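Local coordinates for uncharacterized protein (Bacteroides ovatus, PDB 3NQK) that is of unknown function but joins a probable E-set-type beta domain to a BT_3044-like C-terminal beta domain, at residues F15-A20 and Y41-I46; P128-D133 and Y147-L152; N239-E244 and Y275-F280. All blocks are in the same frame, centred on the assembly; numbering follows the deposited sequence. Where two conformers were deposited one is given.

Interaction 1: residues F15-A20 and Y41-I46; sequences FKAPIA and YQLPII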
ATOM      1  N   PHE A  15     -19.618   3.927  -1.525  1.00 44.86           N
ATOM      2  CA  PHE A  15     -18.441   3.372  -0.874  1.00 45.57           C
ATOM      3  C   PHE A  15     -17.592   2.648  -1.889  1.00 46.71           C
ATOM      4  O   PHE A  15     -18.115   2.075  -2.837  1.00 44.90           O
ATOM      5  CB  PHE A  15     -18.856   2.352   0.192  1.00 45.20           C
ATOM      6  CG  PHE A  15     -19.705   2.923   1.302  1.00 46.17           C
ATOM      7  CD1 PHE A  15     -19.132   3.698   2.309  1.00 46.34           C
ATOM      8  CD2 PHE A  15     -21.039   2.588   1.408  1.00 47.26           C
ATOM      9  CE1 PHE A  15     -19.886   4.169   3.351  1.00 45.85           C
ATOM     10  CE2 PHE A  15     -21.802   3.058   2.457  1.00 51.10           C
ATOM     11  CZ  PHE A  15     -21.224   3.857   3.428  1.00 49.49           C
ATOM     12  N   LYS A  16     -16.280   2.632  -1.675  1.00 50.68           N
ATOM     13  CA  LYS A  16     -15.394   1.849  -2.544  1.00 55.39           C
ATOM     14  C   LYS A  16     -14.405   1.018  -1.735  1.00 55.89           C
ATOM     15  O   LYS A  16     -13.313   1.482  -1.385  1.00 55.40           O
ATOM     16  CB  LYS A  16     -14.647   2.751  -3.523  1.00 57.40           C
ATOM     17  CG  LYS A  16     -14.504   2.153  -4.921  1.00 65.11           C
ATOM     18  CD  LYS A  16     -15.876   2.114  -5.658  1.00 73.24           C
ATOM     19  CE  LYS A  16     -15.716   1.753  -7.144  1.00 79.68           C
ATOM     20  NZ  LYS A  16     -14.943   0.466  -7.343  1.00 76.32           N
ATOM     21  N   ALA A  17     -14.794  -0.214  -1.441  1.00 58.04           N
ATOM     22  CA  ALA A  17     -13.901  -1.148  -0.794  1.00 60.03           C
ATOM     23  C   ALA A  17     -12.773  -1.521  -1.781  1.00 64.40           C
ATOM     24  O   ALA A  17     -12.881  -1.247  -2.990  1.00 63.86           O
ATOM     25  CB  ALA A  17     -14.657  -2.381  -0.361  1.00 56.89           C
ATOM     26  N   PRO A  18     -11.682  -2.133  -1.265  1.00 68.29           N
ATOM     27  CA  PRO A  18     -10.547  -2.554  -2.115  1.00 70.20           C
ATOM     28  C   PRO A  18     -10.955  -3.518  -3.253  1.00 70.34           C
ATOM     29  O   PRO A  18     -10.426  -3.427  -4.359  1.00 70.84           O
ATOM     30  CB  PRO A  18      -9.602  -3.262  -1.122  1.00 71.35           C
ATOM     31  CG  PRO A  18      -9.968  -2.719   0.227  1.00 69.70           C
ATOM     32  CD  PRO A  18     -11.426  -2.375   0.173  1.00 67.77           C
ATOM     33  N   ILE A  19     -11.892  -4.415  -2.973  1.00 70.57           N
ATOM     34  CA  ILE A  19     -12.328  -5.393  -3.959  1.00 72.57           C
ATOM     35  C   ILE A  19     -13.836  -5.373  -4.126  1.00 72.79           C
ATOM     36  O   ILE A  19     -14.554  -4.869  -3.276  1.00 73.52           O
ATOM     37  CB  ILE A  19     -11.859  -6.841  -3.571  1.00 73.54           C
ATOM     38  CG1 ILE A  19     -12.495  -7.290  -2.234  1.00 75.34           C
ATOM     39  CG2 ILE A  19     -10.315  -6.897  -3.501  1.00 72.79           C
ATOM     40  CD1 ILE A  19     -12.064  -8.704  -1.775  1.00 74.50           C
ATOM     41  N   ALA A  20     -14.308  -5.915  -5.244  1.00 74.29           N
ATOM     42  CA  ALA A  20     -15.734  -6.007  -5.511  1.00 74.08           C
ATOM     43  C   ALA A  20     -16.410  -6.873  -4.448  1.00 74.66           C
ATOM     44  O   ALA A  20     -15.752  -7.690  -3.786  1.00 73.00           O
ATOM     45  CB  ALA A  20     -15.975  -6.594  -6.911  1.00 73.22           C
ATOM     46  N   TYR A  41      -9.678   0.634  10.066  1.00 45.23           N
ATOM     47  CA  TYR A  41      -9.897   0.358   8.669  1.00 43.59           C
ATOM     48  C   TYR A  41     -10.446   1.591   7.991  1.00 43.96           C
ATOM     49  O   TYR A  41     -11.404   2.200   8.463  1.00 45.01           O
ATOM     50  CB  TYR A  41     -10.867  -0.795   8.490  1.00 42.53           C
ATOM     51  CG  TYR A  41     -11.057  -1.182   7.050  1.00 46.62           C
ATOM     52  CD1 TYR A  41     -10.114  -1.967   6.395  1.00 52.75           C
ATOM     53  CD2 TYR A  41     -12.159  -0.739   6.328  1.00 46.23           C
ATOM     54  CE1 TYR A  41     -10.266  -2.307   5.062  1.00 50.89           C
ATOM     55  CE2 TYR A  41     -12.326  -1.086   5.002  1.00 53.35           C
ATOM     56  CZ  TYR A  41     -11.371  -1.872   4.374  1.00 54.60           C
ATOM     57  OH  TYR A  41     -11.529  -2.222   3.057  1.00 66.40           O
ATOM     58  N   GLN A  42      -9.870   1.931   6.855  1.00 43.79           N
ATOM     59  CA  GLN A  42     -10.272   3.104   6.131  1.00 43.09           C
ATOM     60  C   GLN A  42     -11.063   2.731   4.885  1.00 43.36           C
ATOM     61  O   GLN A  42     -10.537   2.071   3.972  1.00 44.95           O
ATOM     62  CB  GLN A  42      -9.050   3.920   5.766  1.00 43.79           C
ATOM     63  CG  GLN A  42      -8.263   4.373   6.990  1.00 48.94           C
ATOM     64  CD  GLN A  42      -7.186   5.350   6.661  1.00 49.17           C
ATOM     65  OE1 GLN A  42      -6.181   4.994   6.063  1.00 56.91           O
ATOM     66  NE2 GLN A  42      -7.365   6.591   7.083  1.00 50.51           N
ATOM     67  N   LEU A  43     -12.329   3.163   4.856  1.00 40.17           N
ATOM     68  CA  LEU A  43     -13.234   2.877   3.764  1.00 38.99           C
ATOM     69  C   LEU A  43     -13.510   4.140   2.973  1.00 40.47           C
ATOM     70  O   LEU A  43     -14.071   5.098   3.490  1.00 37.91           O
ATOM     71  CB  LEU A  43     -14.539   2.321   4.308  1.00 40.62           C
ATOM     72  CG  LEU A  43     -15.614   1.997   3.293  1.00 37.88           C
ATOM     73  CD1 LEU A  43     -15.099   0.998   2.287  1.00 36.74           C
ATOM     74  CD2 LEU A  43     -16.851   1.461   4.018  1.00 38.87           C
ATOM     75  N   PRO A  44     -13.097   4.153   1.715  1.00 42.13           N
ATOM     76  CA  PRO A  44     -13.281   5.324   0.909  1.00 41.61           C
ATOM     77  C   PRO A  44     -14.727   5.614   0.577  1.00 41.19           C
ATOM     78  O   PRO A  44     -15.494   4.701   0.247  1.00 39.91           O
ATOM     79  CB  PRO A  44     -12.523   4.987  -0.371  1.00 41.62           C
ATOM     80  CG  PRO A  44     -11.512   4.028   0.033  1.00 43.32           C
ATOM     81  CD  PRO A  44     -12.072   3.258   1.156  1.00 42.32           C
ATOM     82  N   ILE A  45     -15.085   6.889   0.659  1.00 41.41           N
ATOM     83  CA  ILE A  45     -16.358   7.365   0.194  1.00 41.87           C
ATOM     84  C   ILE A  45     -16.084   8.208  -1.057  1.00 42.78           C
ATOM     85  O   ILE A  45     -15.247   9.118  -1.035  1.00 41.77           O
ATOM     86  CB  ILE A  45     -17.054   8.182   1.254  1.00 42.72           C
ATOM     87  CG1 ILE A  45     -17.341   7.298   2.474  1.00 46.69           C
ATOM     88  CG2 ILE A  45     -18.323   8.748   0.721  1.00 36.38           C
ATOM     89  CD1 ILE A  45     -17.984   8.028   3.599  1.00 56.70           C
ATOM     90  N   ILE A  46     -16.758   7.856  -2.149  1.00 41.47           N
ATOM     91  CA  ILE A  46     -16.462   8.395  -3.455  1.00 42.71           C
ATOM     92  C   ILE A  46     -17.658   9.116  -4.038  1.00 43.64           C
ATOM     93  O   ILE A  46     -18.786   8.627  -3.951  1.00 44.25           O
ATOM     94  CB  ILE A  46     -16.046   7.243  -4.428  1.00 43.26           C
ATOM     95  CG1 ILE A  46     -14.572   6.935  -4.282  1.00 50.39           C
ATOM     96  CG2 ILE A  46     -16.316   7.603  -5.831  1.00 45.86           C
ATOM     97  CD1 ILE A  46     -14.220   6.359  -2.970  1.00 60.88           C
TER
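Pro44 O is gripped by two groups of the other segment, where strand 12-15 ends against strand 38-48 in an antiparallel sheet. Lys16 N donates a 2.9 Å hydrogen bond to Pro44 O, from 28° out of the carbonyl plane. The CA-H of Phe15 adds a weaker contact to the same oxygen. Phe15 and Ile45 form a non-hydrogen-bonded pair here, their CA atoms 4.6 Å apart. Beyond it the chain leaves the strand, and the backbones drift apart toward Ala17.

Phe15 has its CG anti to the carbonyl carbon (chi1 -61°), which swings the ring beside Ile45 with both side chains pointing the same way. Phe15 CD1 lies 4.0 Å from Ile45 CG1. Leu43 crosses the ring side chain at about a right angle and sets CD2 3.6 Å from Phe15 CD1. Leu129, Ile131 and Ile61 also pack on Phe15, which joins this sheet to the facing one, consistent with an E-set-type sandwich. Lys16 instead lays CB 3.7 Å from Ile46 CD1, a region where Gln309 and Met257 of the second subunit also pack. The other branch of Leu43 serves Ala17, with Leu43 CD1 4.3 Å from Ala17 CB.

Interaction 2: residues P128-D133 and Y147-L152; sequences PLTIVD and YAKALL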
ATOM      1  N   PRO A 128     -22.947  -3.613   8.474  1.00 38.17           N
ATOM      2  CA  PRO A 128     -23.730  -3.077   7.374  1.00 40.08           C
ATOM      3  C   PRO A 128     -23.834  -1.578   7.434  1.00 40.94           C
ATOM      4  O   PRO A 128     -24.399  -1.036   8.388  1.00 41.23           O
ATOM      5  CB  PRO A 128     -25.090  -3.694   7.598  1.00 39.74           C
ATOM      6  CG  PRO A 128     -25.190  -3.808   9.045  1.00 38.38           C
ATOM      7  CD  PRO A 128     -23.801  -4.108   9.544  1.00 39.03           C
ATOM      8  N   LEU A 129     -23.285  -0.911   6.421  1.00 40.88           N
ATOM      9  CA  LEU A 129     -23.293   0.544   6.357  1.00 41.77           C
ATOM     10  C   LEU A 129     -24.148   1.013   5.216  1.00 42.40           C
ATOM     11  O   LEU A 129     -24.117   0.444   4.125  1.00 41.55           O
ATOM     12  CB  LEU A 129     -21.881   1.079   6.175  1.00 41.20           C
ATOM     13  CG  LEU A 129     -20.889   0.673   7.260  1.00 42.08           C
ATOM     14  CD1 LEU A 129     -19.487   1.184   6.926  1.00 39.86           C
ATOM     15  CD2 LEU A 129     -21.342   1.181   8.594  1.00 36.56           C
ATOM     16  N   THR A 130     -24.929   2.045   5.475  1.00 43.40           N
ATOM     17  CA  THR A 130     -25.760   2.646   4.469  1.00 44.70           C
ATOM     18  C   THR A 130     -25.569   4.163   4.538  1.00 44.36           C
ATOM     19  O   THR A 130     -25.280   4.722   5.607  1.00 42.24           O
ATOM     20  CB  THR A 130     -27.267   2.285   4.690  1.00 46.81           C
ATOM     21  OG1 THR A 130     -28.035   2.650   3.537  1.00 53.60           O
ATOM     22  CG2 THR A 130     -27.823   3.011   5.911  1.00 53.19           C
ATOM     23  N   ILE A 131     -25.661   4.813   3.394  1.00 45.85           N
ATOM     24  CA  ILE A 131     -25.576   6.262   3.332  1.00 46.81           C
ATOM     25  C   ILE A 131     -26.969   6.797   3.357  1.00 50.19           C
ATOM     26  O   ILE A 131     -27.678   6.748   2.345  1.00 51.50           O
ATOM     27  CB  ILE A 131     -24.886   6.721   2.056  1.00 45.99           C
ATOM     28  CG1 ILE A 131     -23.417   6.358   2.112  1.00 48.05           C
ATOM     29  CG2 ILE A 131     -25.047   8.229   1.866  1.00 49.99           C
ATOM     30  CD1 ILE A 131     -22.666   6.762   0.930  1.00 55.03           C
ATOM     31  N   VAL A 132     -27.383   7.304   4.516  1.00 51.42           N
ATOM     32  CA  VAL A 132     -28.743   7.793   4.693  1.00 53.70           C
ATOM     33  C   VAL A 132     -28.963   9.237   4.128  1.00 55.51           C
ATOM     34  O   VAL A 132     -30.094   9.684   4.017  1.00 58.42           O
ATOM     35  CB  VAL A 132     -29.177   7.721   6.200  1.00 54.42           C
ATOM     36  CG1 VAL A 132     -29.070   6.299   6.702  1.00 51.68           C
ATOM     37  CG2 VAL A 132     -28.329   8.650   7.062  1.00 53.26           C
ATOM     38  N   ASP A 133     -27.871   9.931   3.775  1.00 55.49           N
ATOM     39  CA  ASP A 133     -27.943  11.307   3.166  1.00 56.94           C
ATOM     40  C   ASP A 133     -26.634  11.625   2.441  1.00 54.96           C
ATOM     41  O   ASP A 133     -25.578  11.677   3.068  1.00 53.95           O
ATOM     42  CB  ASP A 133     -28.212  12.377   4.243  1.00 57.34           C
ATOM     43  CG  ASP A 133     -28.189  13.836   3.672  1.00 61.78           C
ATOM     44  OD1 ASP A 133     -28.404  14.028   2.450  1.00 63.65           O
ATOM     45  OD2 ASP A 133     -27.983  14.777   4.464  1.00 59.95           O
ATOM     46  N   TYR A 147     -30.410   4.015  -1.935  1.00 88.44           N
ATOM     47  CA  TYR A 147     -29.232   4.411  -1.137  1.00 83.40           C
ATOM     48  C   TYR A 147     -28.016   3.498  -1.349  1.00 73.95           C
ATOM     49  O   TYR A 147     -28.164   2.290  -1.606  1.00 72.33           O
ATOM     50  CB  TYR A 147     -29.614   4.422   0.361  1.00 86.23           C
ATOM     51  CG  TYR A 147     -31.099   4.735   0.620  1.00 98.19           C
ATOM     52  CD1 TYR A 147     -31.560   6.065   0.698  1.00106.62           C
ATOM     53  CD2 TYR A 147     -32.047   3.694   0.753  1.00106.55           C
ATOM     54  CE1 TYR A 147     -32.931   6.354   0.905  1.00110.66           C
ATOM     55  CE2 TYR A 147     -33.416   3.974   0.960  1.00109.09           C
ATOM     56  CZ  TYR A 147     -33.848   5.304   1.035  1.00110.73           C
ATOM     57  OH  TYR A 147     -35.184   5.581   1.237  1.00106.42           O
ATOM     58  N   ALA A 148     -26.816   4.077  -1.204  1.00 63.37           N
ATOM     59  CA  ALA A 148     -25.560   3.331  -1.346  1.00 54.53           C
ATOM     60  C   ALA A 148     -25.300   2.509  -0.101  1.00 51.82           C
ATOM     61  O   ALA A 148     -25.363   3.019   1.016  1.00 48.81           O
ATOM     62  CB  ALA A 148     -24.431   4.262  -1.581  1.00 52.50           C
ATOM     63  N   LYS A 149     -24.935   1.255  -0.287  1.00 50.20           N
ATOM     64  CA  LYS A 149     -24.714   0.397   0.857  0.50 49.97           C
ATOM     65  C   LYS A 149     -23.377  -0.308   0.794  1.00 48.74           C
ATOM     66  O   LYS A 149     -22.718  -0.329  -0.237  1.00 49.81           O
ATOM     67  CB  LYS A 149     -25.872  -0.608   1.008  0.50 50.55           C
ATOM     68  CG  LYS A 149     -27.172   0.031   1.608  0.50 54.87           C
ATOM     69  CD  LYS A 149     -28.403  -0.881   1.462  0.50 56.54           C
ATOM     70  CE  LYS A 149     -29.659  -0.256   2.104  0.50 58.48           C
ATOM     71  NZ  LYS A 149     -30.079   1.012   1.455  0.50 61.50           N
ATOM     72  N   ALA A 150     -22.950  -0.816   1.941  1.00 47.40           N
ATOM     73  CA  ALA A 150     -21.710  -1.559   2.059  1.00 45.06           C
ATOM     74  C   ALA A 150     -21.901  -2.624   3.146  1.00 43.22           C
ATOM     75  O   ALA A 150     -22.271  -2.310   4.272  1.00 45.31           O
ATOM     76  CB  ALA A 150     -20.569  -0.636   2.402  1.00 42.71           C
ATOM     77  N   LEU A 151     -21.744  -3.884   2.777  1.00 41.29           N
ATOM     78  CA  LEU A 151     -21.881  -4.969   3.740  1.00 39.11           C
ATOM     79  C   LEU A 151     -20.514  -5.559   4.002  1.00 39.27           C
ATOM     80  O   LEU A 151     -20.031  -6.452   3.264  1.00 39.96           O
ATOM     81  CB  LEU A 151     -22.856  -6.018   3.234  1.00 37.12           C
ATOM     82  CG  LEU A 151     -24.258  -5.467   2.929  1.00 43.33           C
ATOM     83  CD1 LEU A 151     -25.170  -6.552   2.315  1.00 37.20           C
ATOM     84  CD2 LEU A 151     -24.892  -4.866   4.192  1.00 39.31           C
ATOM     85  N   LEU A 152     -19.869  -5.036   5.040  1.00 37.83           N
ATOM     86  CA  LEU A 152     -18.519  -5.397   5.354  1.00 35.12           C
ATOM     87  C   LEU A 152     -18.436  -6.692   6.195  1.00 36.35           C
ATOM     88  O   LEU A 152     -18.850  -6.722   7.351  1.00 33.13           O
ATOM     89  CB  LEU A 152     -17.851  -4.252   6.104  1.00 34.11           C
ATOM     90  CG  LEU A 152     -17.910  -2.877   5.422  1.00 38.12           C
ATOM     91  CD1 LEU A 152     -17.059  -1.889   6.181  1.00 34.30           C
ATOM     92  CD2 LEU A 152     -17.458  -2.952   3.989  1.00 29.94           C
TER
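The ring of Tyr147 meets Ile131 at a slant, with Ile131 O set obliquely to it. The nearer atom is Tyr147 CB, 3.6 Å from Ile131 O. Tyr147 is poorly ordered, so its ring position is uncertain. It lies at one end of an antiparallel strand pair, 128-131 with 149-152, in a mixed sheet of the N-terminal part.

The short strand axes come within 4.7 Å and run 168° apart. Leu129 and Ala150 make the hydrogen-bonded pair. Leu129 N donates to Ala150 O at 2.8 Å, nearly straight at 173°, and Ala150 N returns a bond to Leu129 O. Two residues on, Ile131 N donates to Ala148 O at 3.0 Å.

Pro128, Thr130, Lys149 and Leu151 share one face of the sheet. Helix 65-76 packs there on Lys149 and Leu151. Leu151 CD2 touches Pro128 CB at 3.6 Å. Thr130 turns OG1 opposite its own backbone N (chi1 -168°), which places it alongside the Lys149 chain. A weak bond from Lys149 NZ to Thr130 OG1 is doubtful, because the lysine has a second conformer.

The other face carries Leu129 and Ala150. Leu129 CD1 reaches Leu152 CD1 at 4.0 Å. At the Tyr147 end, Ile131 CD1 rests 4.0 Å from Ala148 CB.

Interaction 3: residues N239-E244 and Y275-F280; sequences NEMEFE and YDFQDF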
ATOM      1  N   ASN A 239     -14.586 -29.560  28.768  1.00 45.89           N
ATOM      2  CA  ASN A 239     -14.071 -30.546  27.826  1.00 43.89           C
ATOM      3  C   ASN A 239     -15.055 -31.684  27.531  1.00 42.64           C
ATOM      4  O   ASN A 239     -14.717 -32.838  27.657  1.00 45.17           O
ATOM      5  CB  ASN A 239     -12.757 -31.118  28.350  1.00 43.94           C
ATOM      6  CG  ASN A 239     -11.969 -31.844  27.281  1.00 45.21           C
ATOM      7  OD1 ASN A 239     -12.381 -31.911  26.131  1.00 50.22           O
ATOM      8  ND2 ASN A 239     -10.837 -32.401  27.663  1.00 42.15           N
ATOM      9  N   GLU A 240     -16.259 -31.340  27.091  1.00 41.64           N
ATOM     10  CA  GLU A 240     -17.274 -32.354  26.800  1.00 40.67           C
ATOM     11  C   GLU A 240     -16.853 -33.253  25.625  1.00 40.38           C
ATOM     12  O   GLU A 240     -17.176 -34.452  25.607  1.00 40.02           O
ATOM     13  CB  GLU A 240     -18.628 -31.704  26.518  1.00 40.71           C
ATOM     14  CG  GLU A 240     -19.811 -32.673  26.641  1.00 41.86           C
ATOM     15  CD  GLU A 240     -21.175 -31.980  26.552  1.00 47.07           C
ATOM     16  OE1 GLU A 240     -21.215 -30.730  26.358  1.00 48.24           O
ATOM     17  OE2 GLU A 240     -22.209 -32.696  26.650  1.00 51.52           O
HETATM   18  N   MSE A 241     -16.091 -32.698  24.679  1.00 37.88           N
HETATM   19  CA  MSE A 241     -15.602 -33.487  23.551  1.00 38.25           C
HETATM   20  C   MSE A 241     -14.441 -34.395  23.948  1.00 39.93           C
HETATM   21  O   MSE A 241     -13.911 -35.112  23.114  1.00 39.17           O
HETATM   22  CB  MSE A 241     -15.181 -32.587  22.379  1.00 38.39           C
HETATM   23  CG  MSE A 241     -13.928 -31.775  22.604  1.00 36.36           C
HETATM   24 SE   MSE A 241     -13.121 -31.232  20.912  0.75 34.68          SE
HETATM   25  CE  MSE A 241     -12.296 -29.625  21.540  1.00 26.74           C
ATOM     26  N   GLU A 242     -14.060 -34.369  25.228  1.00 42.49           N
ATOM     27  CA  GLU A 242     -12.970 -35.204  25.732  1.00 45.15           C
ATOM     28  C   GLU A 242     -11.710 -35.066  24.849  1.00 44.72           C
ATOM     29  O   GLU A 242     -11.124 -36.069  24.403  1.00 41.91           O
ATOM     30  CB  GLU A 242     -13.399 -36.691  25.825  1.00 47.62           C
ATOM     31  CG  GLU A 242     -14.548 -36.998  26.854  1.00 58.57           C
ATOM     32  CD  GLU A 242     -14.166 -36.661  28.321  1.00 77.11           C
ATOM     33  OE1 GLU A 242     -12.990 -36.891  28.721  1.00 84.51           O
ATOM     34  OE2 GLU A 242     -15.047 -36.178  29.070  1.00 84.83           O
ATOM     35  N   PHE A 243     -11.312 -33.824  24.595  1.00 41.89           N
ATOM     36  CA  PHE A 243     -10.103 -33.560  23.870  1.00 41.57           C
ATOM     37  C   PHE A 243      -8.922 -34.017  24.668  1.00 45.56           C
ATOM     38  O   PHE A 243      -8.877 -33.829  25.877  1.00 43.24           O
ATOM     39  CB  PHE A 243      -9.967 -32.080  23.604  1.00 42.29           C
ATOM     40  CG  PHE A 243      -8.680 -31.702  22.943  1.00 38.55           C
ATOM     41  CD1 PHE A 243      -8.530 -31.827  21.565  1.00 36.74           C
ATOM     42  CD2 PHE A 243      -7.616 -31.193  23.693  1.00 39.81           C
ATOM     43  CE1 PHE A 243      -7.336 -31.453  20.933  1.00 39.42           C
ATOM     44  CE2 PHE A 243      -6.421 -30.813  23.071  1.00 40.61           C
ATOM     45  CZ  PHE A 243      -6.280 -30.951  21.693  1.00 42.45           C
ATOM     46  N   GLU A 244      -7.924 -34.567  23.975  1.00 49.66           N
ATOM     47  CA  GLU A 244      -6.724 -35.077  24.624  1.00 51.79           C
ATOM     48  C   GLU A 244      -5.517 -34.981  23.670  1.00 49.29           C
ATOM     49  O   GLU A 244      -5.469 -35.647  22.642  1.00 49.50           O
ATOM     50  CB  GLU A 244      -6.950 -36.524  25.059  1.00 53.18           C
ATOM     51  CG  GLU A 244      -5.986 -37.024  26.139  1.00 67.31           C
ATOM     52  CD  GLU A 244      -6.079 -38.550  26.347  1.00 77.50           C
ATOM     53  OE1 GLU A 244      -7.083 -39.159  25.882  1.00 80.16           O
ATOM     54  OE2 GLU A 244      -5.136 -39.135  26.945  1.00 72.42           O
ATOM     55  N   TYR A 275      -4.070 -35.776  18.186  1.00 40.11           N
ATOM     56  CA  TYR A 275      -4.974 -35.731  19.352  1.00 40.02           C
ATOM     57  C   TYR A 275      -6.167 -36.651  19.221  1.00 39.89           C
ATOM     58  O   TYR A 275      -6.461 -37.164  18.149  1.00 41.70           O
ATOM     59  CB  TYR A 275      -5.463 -34.296  19.599  1.00 37.97           C
ATOM     60  CG  TYR A 275      -6.273 -33.676  18.453  1.00 35.74           C
ATOM     61  CD1 TYR A 275      -7.620 -33.952  18.290  1.00 37.68           C
ATOM     62  CD2 TYR A 275      -5.694 -32.759  17.595  1.00 33.13           C
ATOM     63  CE1 TYR A 275      -8.363 -33.353  17.247  1.00 33.88           C
ATOM     64  CE2 TYR A 275      -6.409 -32.167  16.572  1.00 31.51           C
ATOM     65  CZ  TYR A 275      -7.742 -32.456  16.400  1.00 37.54           C
ATOM     66  OH  TYR A 275      -8.445 -31.834  15.360  1.00 32.44           O
ATOM     67  N   ASP A 276      -6.853 -36.850  20.332  1.00 40.40           N
ATOM     68  CA  ASP A 276      -8.102 -37.583  20.347  1.00 41.41           C
ATOM     69  C   ASP A 276      -9.208 -36.632  20.681  1.00 39.03           C
ATOM     70  O   ASP A 276      -8.991 -35.665  21.418  1.00 40.67           O
ATOM     71  CB  ASP A 276      -8.083 -38.672  21.431  1.00 44.40           C
ATOM     72  CG  ASP A 276      -7.273 -39.886  21.042  1.00 46.35           C
ATOM     73  OD1 ASP A 276      -7.121 -40.149  19.828  1.00 41.06           O
ATOM     74  OD2 ASP A 276      -6.834 -40.614  21.969  1.00 50.19           O
ATOM     75  N   PHE A 277     -10.413 -36.927  20.183  1.00 35.57           N
ATOM     76  CA  PHE A 277     -11.631 -36.251  20.634  1.00 33.60           C
ATOM     77  C   PHE A 277     -12.843 -37.065  20.272  1.00 34.12           C
ATOM     78  O   PHE A 277     -12.745 -38.057  19.566  1.00 36.56           O
ATOM     79  CB  PHE A 277     -11.738 -34.864  20.040  1.00 36.08           C
ATOM     80  CG  PHE A 277     -12.338 -34.832  18.678  1.00 34.06           C
ATOM     81  CD1 PHE A 277     -11.579 -35.149  17.565  1.00 35.36           C
ATOM     82  CD2 PHE A 277     -13.644 -34.404  18.494  1.00 35.35           C
ATOM     83  CE1 PHE A 277     -12.130 -35.088  16.282  1.00 31.34           C
ATOM     84  CE2 PHE A 277     -14.207 -34.352  17.214  1.00 32.21           C
ATOM     85  CZ  PHE A 277     -13.448 -34.692  16.114  1.00 25.83           C
ATOM     86  N   GLN A 278     -13.991 -36.654  20.779  1.00 35.54           N
ATOM     87  CA  GLN A 278     -15.251 -37.363  20.535  1.00 35.14           C
ATOM     88  C   GLN A 278     -16.253 -36.431  19.941  1.00 34.21           C
ATOM     89  O   GLN A 278     -16.334 -35.265  20.345  1.00 33.55           O
ATOM     90  CB  GLN A 278     -15.824 -37.899  21.845  1.00 35.02           C
ATOM     91  CG  GLN A 278     -14.928 -38.851  22.552  1.00 43.28           C
ATOM     92  CD  GLN A 278     -15.598 -39.516  23.739  1.00 46.18           C
ATOM     93  OE1 GLN A 278     -16.601 -39.010  24.290  1.00 37.08           O
ATOM     94  NE2 GLN A 278     -15.058 -40.648  24.145  1.00 43.53           N
ATOM     95  N   ASP A 279     -17.064 -36.953  19.015  1.00 33.37           N
ATOM     96  CA  ASP A 279     -18.170 -36.204  18.433  1.00 33.48           C
ATOM     97  C   ASP A 279     -19.404 -36.728  19.080  1.00 35.20           C
ATOM     98  O   ASP A 279     -19.706 -37.907  18.980  1.00 36.19           O
ATOM     99  CB  ASP A 279     -18.221 -36.399  16.905  1.00 34.05           C
ATOM    100  CG  ASP A 279     -19.466 -35.770  16.259  1.00 35.81           C
ATOM    101  OD1 ASP A 279     -20.419 -35.440  16.985  1.00 42.34           O
ATOM    102  OD2 ASP A 279     -19.504 -35.669  15.013  1.00 42.59           O
ATOM    103  N   PHE A 280     -20.106 -35.859  19.787  1.00 37.18           N
ATOM    104  CA  PHE A 280     -21.252 -36.276  20.577  1.00 37.65           C
ATOM    105  C   PHE A 280     -22.504 -35.498  20.200  1.00 38.42           C
ATOM    106  O   PHE A 280     -23.467 -35.453  20.962  1.00 39.30           O
ATOM    107  CB  PHE A 280     -20.947 -36.082  22.052  1.00 37.80           C
ATOM    108  CG  PHE A 280     -20.661 -34.667  22.423  1.00 38.22           C
ATOM    109  CD1 PHE A 280     -19.407 -34.130  22.227  1.00 40.37           C
ATOM    110  CD2 PHE A 280     -21.652 -33.863  22.961  1.00 42.13           C
ATOM    111  CE1 PHE A 280     -19.139 -32.825  22.570  1.00 42.72           C
ATOM    112  CE2 PHE A 280     -21.390 -32.551  23.305  1.00 40.96           C
ATOM    113  CZ  PHE A 280     -20.131 -32.033  23.110  1.00 44.28           C
TER
HETATM  114  O   HOH W   1     -18.267 -36.818  24.635  1.00 37.98           O
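A type I beta turn, Asn239 to Glu242, leads into the antiparallel pairing of strands 244-257 and 264-279 in the large C-terminal sheet, and its Met241 O takes a hydrogen bond from Gln278 N at 2.8 Å. Glu244 and Asp276 then form a hydrogen-bonded pair through their N and O atoms. Their side chains lie side by side, with Glu244 OE1 4.2 Å from Asp276 OD2. The two carboxylates would probably repel each other, but Asp276 also has a salt bridge to Arg295.

The Asn239 amide braces the exit of the turn with two bonds to one residue. Phe243 N donates to Asn239 OD1 at 2.7 Å. Asn239 ND2 donates to Phe243 O, in the carbonyl plane on a lone pair, at an N-H...O angle of 170°. Both bonds should fix the rotation of the amide.

Phe243 sends CE1 over one face of the Tyr275 ring, 3.5 Å from Tyr275 CG. The two rings are inclined at 45°. Tyr275 OH is hydrogen-bonded to Gly204 N. Met241, a selenomethionine, holds SE obliquely beside the Phe277 ring in a Met-aromatic contact, 5.0 Å from its centroid.

Phe280 closes the turn end. With CG between its backbone N and carbonyl carbon (chi1 61°), its ring turns toward the turn. Glu240 lays CG over the ring face in a CH-pi contact, 4.0 Å from the centroid, while Met241 CB packs at Phe280 CE1. Replacing Phe280 by alanine would probably leave the aliphatic chain of Glu240 without its apolar support and uncover Met241 CB. Nearby, a water sits 2.8 Å from both Glu240 O and Gln278 OE1.

The three contacts follow one another along the chain, each closing before the next opens. Interactions 1 and 2 lie in the N-terminal part, their centres about 11 Å apart. They belong to different sheets, yet they touch through the Phe15 ring, which lies against Ala150 and Ile131. Interaction 2 pairs a strand of the DUF4973 family region with one assigned to the BT_3044-like C-terminal family, so the two regions meet in one sheet. Interaction 3 lies in the C-terminal part, its centre about 43 Å from the centres of the other two and across the chain's centre. It belongs to a separate antiparallel sheet. The second subunit reaches interaction 1 alone.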